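Local coordinates for protein B- and T-lymphocyte attenuator (Mus musculus, PDB 1XAU) that acts as an inhibitory receptor on lymphocytes that restrains antigen receptor signalling and interacts with the herpesvirus entry mediator, at residues Ser95-Phe100 and Val104-Ser109; Phe32-Pro37 and Val47-His52; Ser69-Arg74 and Val78-Phe83; Gly63-Thr68 and Pro85-Asp90. All coordinates share one frame; numbering follows the deposited sequence.

All four contacts lie within the single immunoglobulin domain of the ectodomain, a two-sheet beta sandwich. Contact 2 sits almost at its centre, where strand 32-39 of one sheet faces strand 47-52 of the other. Contact 1, a hairpin of strands 92-100 and 103-114, has its centre about 10 Å from that of contact 2 and is joined to it by the C36-C96 disulfide. Contact 3 pairs strands 66-71 and 78-83 in the sheet that also holds strand 32-39, its centre about 9 Å from that of contact 2. Contact 4 lies at the surface, about 21 Å from contact 1 between centres. Along the chain contact 2 closes first, then contact 4 with contact 3 nested inside it, then contact 1.

Contact 1: residues Ser95-Phe100 and Val104-Ser109; sequences SCSTNF and VINSHS. With CD (cadmium ion), chain B.
T98 and I105 form the hydrogen-bonded pair at the heart of this contact: I105 N donates to T98 O at 2.8 Å, and T98 N returns a bond to I105 O at 2.9 Å. Beside this backbone exchange, T98 CG2 lies against I105 CB, the two side chains pointing the same way, while T98 OG1 is satisfied by the backbone O of N46. On the other face N99 and V104 lie side by side. The segments belong to the antiparallel hairpin of strands 92-100 and 103-114 in one sheet of the immunoglobulin sandwich, and C96 carries half of the disulfide to C36 in the other sheet. At this end a hydroxyl stands in for a backbone acceptor: C96 N donates to S107 OG at 2.9 Å, almost straight at 171°. With chi1 at 63°, OG is tucked between the backbone N and carbonyl carbon of S107, from where it also donates to H108 O. A water takes N-H bonds from S107 N and N106 ND2 and donates to C96 O, 2.6 Å from the water oxygen, bridging the two chains where the register slips by a residue. Beyond it, H108 turns outward and binds a cadmium ion through NE2 at 2.3 Å, with waters as its other modelled ligands, one doubtfully close.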
loop_
_atom_site.group_PDB
_atom_site.type_symbol
_atom_site.label_atom_id
_atom_site.label_comp_id
_atom_site.label_asym_id
_atom_site.label_seq_id
_atom_site.Cartn_x
_atom_site.Cartn_y
_atom_site.Cartn_z
ATOM N N SER A 95 -1.899 -2.383 -4.079
ATOM C CA SER A 95 -0.853 -1.567 -4.764
ATOM C C SER A 95 -1.104 -0.152 -4.290
ATOM O O SER A 95 -2.189 0.138 -3.741
ATOM C CB SER A 95 -0.990 -1.631 -6.325
ATOM O OG SER A 95 -2.259 -1.124 -6.753
ATOM N N CYS A 96 -0.152 0.759 -4.522
ATOM C CA CYS A 96 -0.353 2.156 -4.135
ATOM C C CYS A 96 -0.241 2.995 -5.442
ATOM O O CYS A 96 0.358 2.545 -6.438
ATOM C CB CYS A 96 0.682 2.576 -3.002
ATOM S SG CYS A 96 2.400 2.050 -3.438
ATOM N N SER A 97 -0.873 4.157 -5.476
ATOM C CA SER A 97 -0.803 4.965 -6.709
ATOM C C SER A 97 -0.916 6.413 -6.319
ATOM O O SER A 97 -1.311 6.762 -5.196
ATOM C CB SER A 97 -1.935 4.659 -7.714
ATOM O OG SER A 97 -3.167 4.684 -7.033
ATOM N N THR A 98 -0.562 7.281 -7.257
ATOM C CA THR A 98 -0.687 8.665 -6.941
ATOM C C THR A 98 -0.884 9.396 -8.269
ATOM O O THR A 98 -0.403 8.946 -9.289
ATOM C CB THR A 98 0.574 9.204 -6.188
ATOM O OG1 THR A 98 0.373 10.602 -5.890
ATOM C CG2 THR A 98 1.811 9.120 -7.046
ATOM N N ASN A 99 -1.632 10.488 -8.230
ATOM C CA ASN A 99 -1.861 11.359 -9.399
ATOM C C ASN A 99 -0.979 12.496 -8.886
ATOM O O ASN A 99 -1.316 13.163 -7.882
ATOM C CB ASN A 99 -3.330 11.831 -9.480
ATOM C CG ASN A 99 -4.306 10.684 -9.586
ATOM O OD1 ASN A 99 -3.940 9.581 -10.066
ATOM N ND2 ASN A 99 -5.575 10.917 -9.168
ATOM N N PHE A 100 0.180 12.673 -9.486
ATOM C CA PHE A 100 1.046 13.729 -8.972
ATOM C C PHE A 100 1.586 14.488 -10.159
ATOM O O PHE A 100 2.230 13.885 -11.026
ATOM C CB PHE A 100 2.207 13.138 -8.191
ATOM C CG PHE A 100 3.059 14.181 -7.508
ATOM C CD1 PHE A 100 2.564 14.895 -6.407
ATOM C CD2 PHE A 100 4.363 14.435 -7.945
ATOM C CE1 PHE A 100 3.351 15.840 -5.735
ATOM C CE2 PHE A 100 5.152 15.377 -7.285
ATOM C CZ PHE A 100 4.642 16.078 -6.173
ATOM N N VAL A 104 -0.432 9.600 -13.699
ATOM C CA VAL A 104 -0.740 8.563 -12.733
ATOM C C VAL A 104 0.519 7.751 -12.529
ATOM O O VAL A 104 1.172 7.326 -13.508
ATOM C CB VAL A 104 -1.825 7.619 -13.271
ATOM C CG1 VAL A 104 -2.128 6.516 -12.245
ATOM C CG2 VAL A 104 -3.078 8.448 -13.601
ATOM N N ILE A 105 0.911 7.564 -11.274
ATOM C CA ILE A 105 2.066 6.761 -11.042
ATOM C C ILE A 105 1.537 5.536 -10.285
ATOM O O ILE A 105 0.743 5.700 -9.370
ATOM C CB ILE A 105 3.089 7.523 -10.205
ATOM C CG1 ILE A 105 3.530 8.782 -10.994
ATOM C CG2 ILE A 105 4.238 6.600 -9.863
ATOM C CD1 ILE A 105 4.372 9.739 -10.178
ATOM N N ASN A 106 1.986 4.346 -10.648
ATOM C CA ASN A 106 1.498 3.126 -9.988
ATOM C C ASN A 106 2.650 2.312 -9.428
ATOM O O ASN A 106 3.832 2.615 -9.683
ATOM C CB ASN A 106 0.714 2.275 -10.982
ATOM C CG ASN A 106 -0.657 2.891 -11.343
ATOM O OD1 ASN A 106 -0.871 3.244 -12.475
ATOM N ND2 ASN A 106 -1.563 3.012 -10.379
ATOM N N SER A 107 2.329 1.270 -8.672
ATOM C CA SER A 107 3.386 0.461 -8.099
ATOM C C SER A 107 3.114 -0.952 -8.475
ATOM O O SER A 107 2.065 -1.263 -8.992
ATOM C CB SER A 107 3.375 0.455 -6.545
ATOM O OG SER A 107 2.158 -0.138 -6.041
ATOM N N HIS A 108 4.065 -1.808 -8.127
ATOM C CA HIS A 108 3.875 -3.208 -8.300
ATOM C C HIS A 108 2.918 -3.636 -7.131
ATOM O O HIS A 108 2.725 -2.883 -6.158
ATOM C CB HIS A 108 5.225 -3.913 -8.142
ATOM C CG HIS A 108 6.120 -3.726 -9.337
ATOM N ND1 HIS A 108 5.678 -4.041 -10.602
ATOM C CD2 HIS A 108 7.355 -3.180 -9.487
ATOM C CE1 HIS A 108 6.599 -3.697 -11.491
ATOM N NE2 HIS A 108 7.622 -3.175 -10.841
ATOM N N SER A 109 2.360 -4.844 -7.217
ATOM C CA SER A 109 1.418 -5.283 -6.203
ATOM C C SER A 109 2.103 -6.132 -5.127
ATOM O O SER A 109 3.197 -6.703 -5.342
ATOM C CB SER A 109 0.311 -6.145 -6.870
ATOM O OG SER A 109 0.932 -7.262 -7.484
HETATM CD CD CD B . 9.617 -2.277 -11.498
HETATM O O HOH W 1 -0.650 1.176 -8.443
HETATM O O HOH W 2 8.418 -1.870 -13.824
HETATM O O HOH W 3 10.304 -4.169 -12.346
HETATM O O HOH W 4 11.863 -2.186 -12.441
HETATM O O HOH W 5 10.579 -2.703 -10.047
#

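Contact 2: residues Phe32-Pro37 and Val47-His52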
loop_
_atom_site.group_PDB
_atom_site.type_symbol
_atom_site.label_atom_id
_atom_site.label_comp_id
_atom_site.label_asym_id
_atom_site.label_seq_id
_atom_site.Cartn_x
_atom_site.Cartn_y
_atom_site.Cartn_z
ATOM N N PHE A 32 -1.294 -5.968 11.378
ATOM C CA PHE A 32 -0.380 -6.298 10.252
ATOM C C PHE A 32 -0.259 -5.059 9.382
ATOM O O PHE A 32 -1.167 -4.223 9.369
ATOM C CB PHE A 32 -1.010 -7.409 9.406
ATOM C CG PHE A 32 -0.126 -7.903 8.223
ATOM C CD1 PHE A 32 0.894 -8.829 8.466
ATOM C CD2 PHE A 32 -0.371 -7.489 6.924
ATOM C CE1 PHE A 32 1.688 -9.349 7.377
ATOM C CE2 PHE A 32 0.436 -8.017 5.825
ATOM C CZ PHE A 32 1.440 -8.922 6.088
ATOM N N LYS A 33 0.856 -4.886 8.680
ATOM C CA LYS A 33 0.937 -3.746 7.813
ATOM C C LYS A 33 1.635 -4.057 6.487
ATOM O O LYS A 33 2.403 -5.053 6.409
ATOM C CB LYS A 33 1.731 -2.612 8.466
ATOM C CG LYS A 33 3.204 -2.957 8.877
ATOM C CD LYS A 33 3.926 -1.734 9.519
ATOM C CE LYS A 33 5.313 -2.254 10.065
ATOM N NZ LYS A 33 6.368 -1.234 10.535
ATOM N N ILE A 34 1.306 -3.285 5.440
ATOM C CA ILE A 34 2.070 -3.389 4.203
ATOM C C ILE A 34 2.592 -1.999 3.896
ATOM O O ILE A 34 2.070 -0.979 4.352
ATOM C CB ILE A 34 1.289 -3.960 3.045
ATOM C CG1 ILE A 34 0.065 -3.160 2.801
ATOM C CG2 ILE A 34 0.983 -5.461 3.364
ATOM C CD1 ILE A 34 -0.804 -3.792 1.628
ATOM N N GLU A 35 3.679 -1.972 3.152
ATOM C CA GLU A 35 4.385 -0.722 2.965
ATOM C C GLU A 35 4.595 -0.378 1.522
ATOM O O GLU A 35 4.913 -1.252 0.723
ATOM C CB GLU A 35 5.773 -0.900 3.571
ATOM C CG GLU A 35 5.749 -1.180 5.079
ATOM C CD GLU A 35 7.131 -1.219 5.676
ATOM O OE1 GLU A 35 8.184 -1.252 4.948
ATOM O OE2 GLU A 35 7.167 -1.201 6.906
ATOM N N CYS A 36 4.601 0.923 1.263
ATOM C CA CYS A 36 4.851 1.421 -0.106
ATOM C C CYS A 36 5.966 2.454 -0.026
ATOM O O CYS A 36 5.700 3.592 0.334
ATOM C CB CYS A 36 3.542 2.014 -0.605
ATOM S SG CYS A 36 3.528 3.085 -2.077
ATOM N N PRO A 37 7.218 2.067 -0.269
ATOM C CA PRO A 37 8.331 3.051 -0.213
ATOM C C PRO A 37 8.068 4.122 -1.314
ATOM O O PRO A 37 7.652 3.783 -2.430
ATOM C CB PRO A 37 9.545 2.209 -0.552
ATOM C CG PRO A 37 9.226 0.892 -0.089
ATOM C CD PRO A 37 7.764 0.714 -0.544
ATOM N N VAL A 47 -0.643 9.754 -1.760
ATOM C CA VAL A 47 -0.654 8.402 -2.279
ATOM C C VAL A 47 -1.865 7.660 -1.750
ATOM O O VAL A 47 -2.238 7.908 -0.601
ATOM C CB VAL A 47 0.560 7.679 -1.763
ATOM C CG1 VAL A 47 0.582 6.191 -2.298
ATOM C CG2 VAL A 47 1.846 8.433 -2.255
ATOM N N THR A 48 -2.439 6.783 -2.553
ATOM C CA THR A 48 -3.599 6.034 -2.069
ATOM C C THR A 48 -3.419 4.537 -2.276
ATOM O O THR A 48 -2.636 4.140 -3.091
ATOM C CB THR A 48 -4.899 6.515 -2.731
ATOM O OG1 THR A 48 -4.851 6.291 -4.108
ATOM C CG2 THR A 48 -5.029 8.052 -2.620
ATOM N N TRP A 49 -4.145 3.716 -1.534
ATOM C CA TRP A 49 -3.982 2.270 -1.699
ATOM C C TRP A 49 -5.137 1.790 -2.557
ATOM O O TRP A 49 -6.262 2.341 -2.486
ATOM C CB TRP A 49 -4.072 1.570 -0.336
ATOM C CG TRP A 49 -2.782 1.724 0.443
ATOM C CD1 TRP A 49 -2.458 2.692 1.399
ATOM C CD2 TRP A 49 -1.636 0.923 0.283
ATOM N NE1 TRP A 49 -1.163 2.490 1.848
ATOM C CE2 TRP A 49 -0.633 1.413 1.181
ATOM C CE3 TRP A 49 -1.340 -0.179 -0.544
ATOM C CZ2 TRP A 49 0.625 0.817 1.283
ATOM C CZ3 TRP A 49 -0.101 -0.771 -0.450
ATOM C CH2 TRP A 49 0.891 -0.270 0.489
ATOM N N CYS A 50 -4.865 0.725 -3.293
ATOM C CA CYS A 50 -5.853 0.102 -4.151
ATOM C C CYS A 50 -5.837 -1.396 -3.861
ATOM O O CYS A 50 -4.818 -1.932 -3.441
ATOM C CB CYS A 50 -5.508 0.221 -5.640
ATOM S SG CYS A 50 -5.287 1.909 -6.235
ATOM N N LYS A 51 -6.967 -2.070 -4.100
ATOM C CA LYS A 51 -7.007 -3.505 -3.886
ATOM C C LYS A 51 -7.695 -4.086 -5.133
ATOM O O LYS A 51 -8.685 -3.522 -5.598
ATOM C CB LYS A 51 -7.821 -3.870 -2.656
ATOM C CG LYS A 51 -7.876 -5.402 -2.415
ATOM C CD LYS A 51 -8.638 -5.758 -1.088
ATOM C CE LYS A 51 -8.692 -7.267 -0.863
ATOM N NZ LYS A 51 -9.497 -7.608 0.357
ATOM N N HIS A 52 -7.191 -5.178 -5.650
ATOM C CA HIS A 52 -7.783 -5.774 -6.865
ATOM C C HIS A 52 -9.054 -6.514 -6.508
ATOM O O HIS A 52 -9.014 -7.312 -5.546
ATOM C CB HIS A 52 -6.806 -6.747 -7.456
ATOM C CG HIS A 52 -7.045 -7.048 -8.909
ATOM N ND1 HIS A 52 -7.651 -8.223 -9.345
ATOM C CD2 HIS A 52 -6.770 -6.320 -10.025
ATOM C CE1 HIS A 52 -7.744 -8.194 -10.669
ATOM N NE2 HIS A 52 -7.223 -7.050 -11.112
#
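The six-membered ring of W49 reaches across the sandwich to I34 and C36, and these three side chains make the tight part of the contact. I34 approaches the ring obliquely, CD1 reaching CZ3 of W49 at 3.7 Å and CG1 lying 4.3 Å from the six-ring centroid in an off-centre CH-pi contact. C36 CB stands 3.7 Å from W49 CH2. A chi1 of 165° carries C36 SG anti to its backbone N, toward C96 and the disulfide; from there it makes an oblique sulfur-aromatic approach to W49, and a looser apolar contact with V47 CG1 at 4.3 Å. Between I34 and C36, the backbone carbon of E35 meets the indole edge. The E35 side chain instead leaves on the outer, partly exposed side, where its pairing with R74 is modelled too closely to be certain. This cysteine-tryptophan core is characteristic of immunoglobulin domains. Strands 32-39 and 47-52 belong to opposing sheets, with F79 and L81 of strand 78-83 also packing on W49 and Y94 of strand 92-100 touching I34.

Contact 3: residues Ser69-Arg74 and Val78-Phe83; sequences SWEENR and VFVLHF
W70 and F79 meet as a non-hydrogen-bonded pair, the phenyl ring crossing the indole with the planes at 41°. F79 CB sits 3.9 Å from the centroid of the W70 six-membered ring, almost straight above it, and CD1 lies over the same indole near its rim. On the opposite face of the sheet S69 OG and H82 NE2 share a hydrogen bond of 2.8 Å, the hydroxyl lying at the imidazole edge in the ring plane. V80 CG1 packs over one face of that imidazole, and CG2 of V80 rests 3.6 Å from CG of E71. The backbone holds these groups in place through two hydrogen-bonded pairs, S69 with V80 and E71 with V78; the bond from E71 N to V78 O is 2.8 Å long. Further out, R44 makes a cation-pi contact with W70, F79 meets the W49 ring of the opposing sheet, and Y67 stacks on H82. In the hairpin of strands 66-71 and 78-83, W70 and F79 therefore make one face aromatic, while the other mixes the polar S69, E71 and H82 with V78 and V80. Either S69 or H82 could donate in their shared bond, which fixes the edge of the imidazole whichever gives the proton.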
loop_
_atom_site.group_PDB
_atom_site.type_symbol
_atom_site.label_atom_id
_atom_site.label_comp_id
_atom_site.label_asym_id
_atom_site.label_seq_id
_atom_site.Cartn_x
_atom_site.Cartn_y
_atom_site.Cartn_z
ATOM N N SER A 69 -0.527 5.619 7.317
ATOM C CA SER A 69 0.412 6.539 7.995
ATOM C C SER A 69 1.653 6.661 7.105
ATOM O O SER A 69 1.895 5.867 6.154
ATOM C CB SER A 69 0.867 6.014 9.371
ATOM O OG SER A 69 1.834 4.980 9.308
ATOM N N TRP A 70 2.478 7.646 7.449
ATOM C CA TRP A 70 3.741 7.818 6.759
ATOM C C TRP A 70 4.849 7.538 7.781
ATOM O O TRP A 70 4.758 7.947 8.934
ATOM C CB TRP A 70 3.881 9.235 6.167
ATOM C CG TRP A 70 3.194 9.408 4.918
ATOM C CD1 TRP A 70 1.935 9.860 4.744
ATOM C CD2 TRP A 70 3.753 9.223 3.616
ATOM N NE1 TRP A 70 1.671 10.005 3.400
ATOM C CE2 TRP A 70 2.776 9.614 2.686
ATOM C CE3 TRP A 70 4.994 8.776 3.150
ATOM C CZ2 TRP A 70 2.992 9.584 1.300
ATOM C CZ3 TRP A 70 5.215 8.731 1.741
ATOM C CH2 TRP A 70 4.230 9.132 0.849
ATOM N N GLU A 71 5.876 6.792 7.387
ATOM C CA GLU A 71 6.990 6.545 8.281
ATOM C C GLU A 71 8.222 7.197 7.654
ATOM O O GLU A 71 8.478 7.038 6.448
ATOM C CB GLU A 71 7.250 5.053 8.449
ATOM C CG GLU A 71 6.101 4.267 8.988
ATOM C CD GLU A 71 6.494 2.800 9.278
ATOM O OE1 GLU A 71 7.703 2.453 9.115
ATOM O OE2 GLU A 71 5.594 1.993 9.669
ATOM N N GLU A 72 8.945 7.954 8.495
ATOM C CA GLU A 72 10.180 8.654 8.121
ATOM C C GLU A 72 11.364 8.039 8.874
ATOM O O GLU A 72 12.509 8.446 8.697
ATOM C CB GLU A 72 10.068 10.165 8.421
ATOM C CG GLU A 72 9.037 10.880 7.498
ATOM C CD GLU A 72 7.636 11.043 8.121
ATOM O OE1 GLU A 72 7.308 10.321 9.103
ATOM O OE2 GLU A 72 6.848 11.894 7.612
ATOM N N ASN A 73 11.075 7.047 9.711
ATOM C CA ASN A 73 12.115 6.318 10.474
ATOM C C ASN A 73 12.943 5.457 9.502
ATOM O O ASN A 73 13.419 4.386 9.888
ATOM C CB ASN A 73 11.471 5.363 11.491
ATOM C CG ASN A 73 10.658 4.268 10.808
ATOM O OD1 ASN A 73 10.602 4.211 9.564
ATOM N ND2 ASN A 73 10.034 3.393 11.598
ATOM N N ARG A 74 13.087 5.896 8.244
ATOM C CA ARG A 74 13.841 5.111 7.263
ATOM C C ARG A 74 14.635 5.947 6.272
ATOM O O ARG A 74 14.608 7.174 6.299
ATOM C CB ARG A 74 12.909 4.204 6.465
ATOM C CG ARG A 74 11.950 3.437 7.297
ATOM C CD ARG A 74 11.245 2.409 6.473
ATOM N NE ARG A 74 10.495 1.517 7.348
ATOM C CZ ARG A 74 9.355 0.915 7.017
ATOM N NH1 ARG A 74 8.815 1.096 5.820
ATOM N NH2 ARG A 74 8.750 0.129 7.892
ATOM N N VAL A 78 8.090 5.933 3.754
ATOM C CA VAL A 78 7.268 4.790 3.465
ATOM C C VAL A 78 5.810 5.115 3.789
ATOM O O VAL A 78 5.513 5.668 4.856
ATOM C CB VAL A 78 7.705 3.589 4.318
ATOM C CG1 VAL A 78 6.839 2.437 3.979
ATOM C CG2 VAL A 78 9.198 3.172 3.976
ATOM N N PHE A 79 4.932 4.867 2.837
ATOM C CA PHE A 79 3.494 5.048 3.066
ATOM C C PHE A 79 2.989 3.674 3.493
ATOM O O PHE A 79 3.267 2.693 2.840
ATOM C CB PHE A 79 2.803 5.504 1.771
ATOM C CG PHE A 79 1.401 5.786 1.934
ATOM C CD1 PHE A 79 0.964 6.643 2.934
ATOM C CD2 PHE A 79 0.468 5.222 1.028
ATOM C CE1 PHE A 79 -0.420 6.949 3.061
ATOM C CE2 PHE A 79 -0.923 5.515 1.127
ATOM C CZ PHE A 79 -1.360 6.370 2.158
ATOM N N VAL A 80 2.277 3.602 4.600
ATOM C CA VAL A 80 1.894 2.339 5.168
ATOM C C VAL A 80 0.397 2.140 5.307
ATOM O O VAL A 80 -0.305 3.102 5.616
ATOM C CB VAL A 80 2.505 2.355 6.574
ATOM C CG1 VAL A 80 2.368 1.029 7.242
ATOM C CG2 VAL A 80 3.991 2.769 6.427
ATOM N N LEU A 81 -0.055 0.918 5.095
ATOM C CA LEU A 81 -1.456 0.522 5.281
ATOM C C LEU A 81 -1.442 -0.379 6.509
ATOM O O LEU A 81 -0.791 -1.447 6.521
ATOM C CB LEU A 81 -1.970 -0.199 4.020
ATOM C CG LEU A 81 -3.408 -0.715 4.205
ATOM C CD1 LEU A 81 -4.370 0.532 4.265
ATOM C CD2 LEU A 81 -3.767 -1.647 3.024
ATOM N N HIS A 82 -2.229 -0.027 7.527
ATOM C CA HIS A 82 -2.255 -0.794 8.797
ATOM C C HIS A 82 -3.588 -1.497 8.978
ATOM O O HIS A 82 -4.639 -0.840 8.934
ATOM C CB HIS A 82 -2.152 0.151 9.964
ATOM C CG HIS A 82 -0.916 0.987 9.959
ATOM N ND1 HIS A 82 0.217 0.627 10.638
ATOM C CD2 HIS A 82 -0.674 2.207 9.426
ATOM C CE1 HIS A 82 1.119 1.598 10.521
ATOM N NE2 HIS A 82 0.605 2.568 9.797
ATOM N N PHE A 83 -3.570 -2.794 9.182
ATOM C CA PHE A 83 -4.784 -3.555 9.418
ATOM C C PHE A 83 -4.818 -3.802 10.949
ATOM O O PHE A 83 -3.884 -4.437 11.520
ATOM C CB PHE A 83 -4.693 -4.933 8.741
ATOM C CG PHE A 83 -4.546 -4.875 7.244
ATOM C CD1 PHE A 83 -5.672 -5.106 6.449
ATOM C CD2 PHE A 83 -3.323 -4.605 6.645
ATOM C CE1 PHE A 83 -5.561 -5.071 5.027
ATOM C CE2 PHE A 83 -3.198 -4.548 5.210
ATOM C CZ PHE A 83 -4.355 -4.794 4.420
#

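Contact 4: residues Gly63-Thr68 and Pro85-Asp90; sequences GPQLYT and PIHLSD
Q65 reaches across to P85 and H87, and these three residues account for nearly all of the contact. Its chain runs extended beyond CG, with CG beside the backbone N (chi1 -62°), which brings the terminal amide to the edge of the H87 imidazole. There Q65 OE1 lies 2.9 Å from H87 CE1, near the ring plane, while amide and ring planes are turned 34° apart. OE1 is also near H87 NE2, but the angle is too poor for a hydrogen bond. Instead a water links the two side chains, accepting from Q65 NE2 at 3.1 Å and pairing with H87 NE2 at 3.2 Å. The nitrogen end of the amide rests against proline: Q65 NE2 is 3.7 Å from P85 CD. A second water joins the backbones, donating to both Q65 O and P85 O. H87 is steadied within its own loop by D90, whose OD2 accepts from H87 N at 2.6 Å through its anti lone pair and only weakly from H87 ND1. P85 O lies over one face of the imidazole, and the peptide bond preceding P85 is cis. Q65 itself belongs to a type I beta turn, G63 to L66, leading into strand 66-71. The arrangement is a water-mediated loop-to-loop contact at the surface of an immunoglobulin sandwich, joining that turn to the connection between strands 78-83 and 92-100.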
loop_
_atom_site.group_PDB
_atom_site.type_symbol
_atom_site.label_atom_id
_atom_site.label_comp_id
_atom_site.label_asym_id
_atom_site.label_seq_id
_atom_site.Cartn_x
_atom_site.Cartn_y
_atom_site.Cartn_z
ATOM N N GLY A 63 -11.246 2.575 7.331
ATOM C CA GLY A 63 -12.325 2.666 8.320
ATOM C C GLY A 63 -11.833 2.385 9.709
ATOM O O GLY A 63 -10.651 2.594 9.937
ATOM N N PRO A 64 -12.689 1.910 10.631
ATOM C CA PRO A 64 -12.185 1.669 12.007
ATOM C C PRO A 64 -11.097 0.654 12.225
ATOM O O PRO A 64 -10.457 0.678 13.249
ATOM C CB PRO A 64 -13.470 1.341 12.805
ATOM C CG PRO A 64 -14.240 0.472 11.850
ATOM C CD PRO A 64 -14.006 1.230 10.426
ATOM N N GLN A 65 -10.854 -0.208 11.271
ATOM C CA GLN A 65 -9.821 -1.230 11.430
ATOM C C GLN A 65 -8.798 -1.189 10.285
ATOM O O GLN A 65 -8.100 -2.173 10.079
ATOM C CB GLN A 65 -10.547 -2.572 11.455
ATOM C CG GLN A 65 -11.506 -2.650 12.653
ATOM C CD GLN A 65 -12.104 -4.049 12.774
ATOM O OE1 GLN A 65 -12.538 -4.621 11.782
ATOM N NE2 GLN A 65 -12.128 -4.592 13.986
ATOM N N LEU A 66 -8.723 -0.082 9.553
ATOM C CA LEU A 66 -7.803 -0.022 8.393
ATOM C C LEU A 66 -7.462 1.456 8.258
ATOM O O LEU A 66 -8.397 2.296 8.024
ATOM C CB LEU A 66 -8.510 -0.434 7.113
ATOM C CG LEU A 66 -7.617 -0.706 5.918
ATOM C CD1 LEU A 66 -6.593 -1.727 6.264
ATOM C CD2 LEU A 66 -8.535 -1.172 4.685
ATOM N N TYR A 67 -6.178 1.799 8.355
ATOM C CA TYR A 67 -5.802 3.211 8.300
ATOM C C TYR A 67 -4.419 3.328 7.722
ATOM O O TYR A 67 -3.724 2.328 7.571
ATOM C CB TYR A 67 -5.894 3.892 9.708
ATOM C CG TYR A 67 -4.899 3.328 10.703
ATOM C CD1 TYR A 67 -3.644 3.932 10.855
ATOM C CD2 TYR A 67 -5.214 2.246 11.515
ATOM C CE1 TYR A 67 -2.735 3.480 11.784
ATOM C CE2 TYR A 67 -4.286 1.765 12.500
ATOM C CZ TYR A 67 -3.068 2.376 12.621
ATOM O OH TYR A 67 -2.138 1.854 13.540
ATOM N N THR A 68 -3.992 4.568 7.430
ATOM C CA THR A 68 -2.697 4.751 6.802
ATOM C C THR A 68 -1.815 5.675 7.605
ATOM O O THR A 68 -2.285 6.417 8.533
ATOM C CB THR A 68 -2.829 5.341 5.373
ATOM O OG1 THR A 68 -3.383 6.663 5.442
ATOM C CG2 THR A 68 -3.797 4.493 4.465
ATOM N N PRO A 85 -7.544 -5.291 13.401
ATOM C CA PRO A 85 -6.522 -6.273 13.009
ATOM C C PRO A 85 -6.839 -6.694 11.594
ATOM O O PRO A 85 -7.846 -6.254 11.040
ATOM C CB PRO A 85 -6.814 -7.453 13.945
ATOM C CG PRO A 85 -8.305 -7.458 14.008
ATOM C CD PRO A 85 -8.712 -5.949 14.022
ATOM N N ILE A 86 -6.041 -7.603 11.046
ATOM C CA ILE A 86 -6.292 -8.144 9.742
ATOM C C ILE A 86 -7.316 -9.300 9.798
ATOM O O ILE A 86 -7.455 -9.982 10.849
ATOM C CB ILE A 86 -4.991 -8.601 9.068
ATOM C CG1 ILE A 86 -5.331 -8.855 7.590
ATOM C CG2 ILE A 86 -4.438 -9.877 9.746
ATOM C CD1 ILE A 86 -4.058 -8.802 6.796
ATOM N N HIS A 87 -8.111 -9.436 8.746
ATOM C CA HIS A 87 -9.146 -10.471 8.735
ATOM C C HIS A 87 -9.011 -11.367 7.533
ATOM O O HIS A 87 -8.339 -11.026 6.542
ATOM C CB HIS A 87 -10.561 -9.853 8.653
ATOM C CG HIS A 87 -10.809 -8.712 9.587
ATOM N ND1 HIS A 87 -10.792 -7.386 9.173
ATOM C CD2 HIS A 87 -11.083 -8.690 10.914
ATOM C CE1 HIS A 87 -11.033 -6.604 10.217
ATOM N NE2 HIS A 87 -11.215 -7.373 11.279
ATOM N N LEU A 88 -9.683 -12.531 7.554
ATOM C CA LEU A 88 -9.624 -13.376 6.359
ATOM C C LEU A 88 -10.037 -12.645 5.102
ATOM O O LEU A 88 -9.429 -12.867 4.021
ATOM C CB LEU A 88 -10.530 -14.659 6.489
ATOM C CG LEU A 88 -9.988 -15.652 7.527
ATOM C CD1 LEU A 88 -11.161 -16.657 7.976
ATOM C CD2 LEU A 88 -8.799 -16.449 6.905
ATOM N N SER A 89 -11.045 -11.790 5.197
ATOM C CA SER A 89 -11.533 -11.063 4.035
ATOM C C SER A 89 -10.489 -10.083 3.433
ATOM O O SER A 89 -10.707 -9.515 2.327
ATOM C CB SER A 89 -12.795 -10.249 4.379
ATOM O OG SER A 89 -12.516 -9.417 5.474
ATOM N N ASP A 90 -9.404 -9.826 4.180
ATOM C CA ASP A 90 -8.326 -8.949 3.711
ATOM C C ASP A 90 -7.369 -9.630 2.757
ATOM O O ASP A 90 -6.482 -8.982 2.230
ATOM C CB ASP A 90 -7.569 -8.329 4.936
ATOM C CG ASP A 90 -8.501 -7.399 5.760
ATOM O OD1 ASP A 90 -9.189 -6.511 5.127
ATOM O OD2 ASP A 90 -8.601 -7.543 7.016
HETATM O O HOH W 6 -8.382 -4.545 8.957
HETATM O O HOH W 7 -12.919 -7.555 14.036
#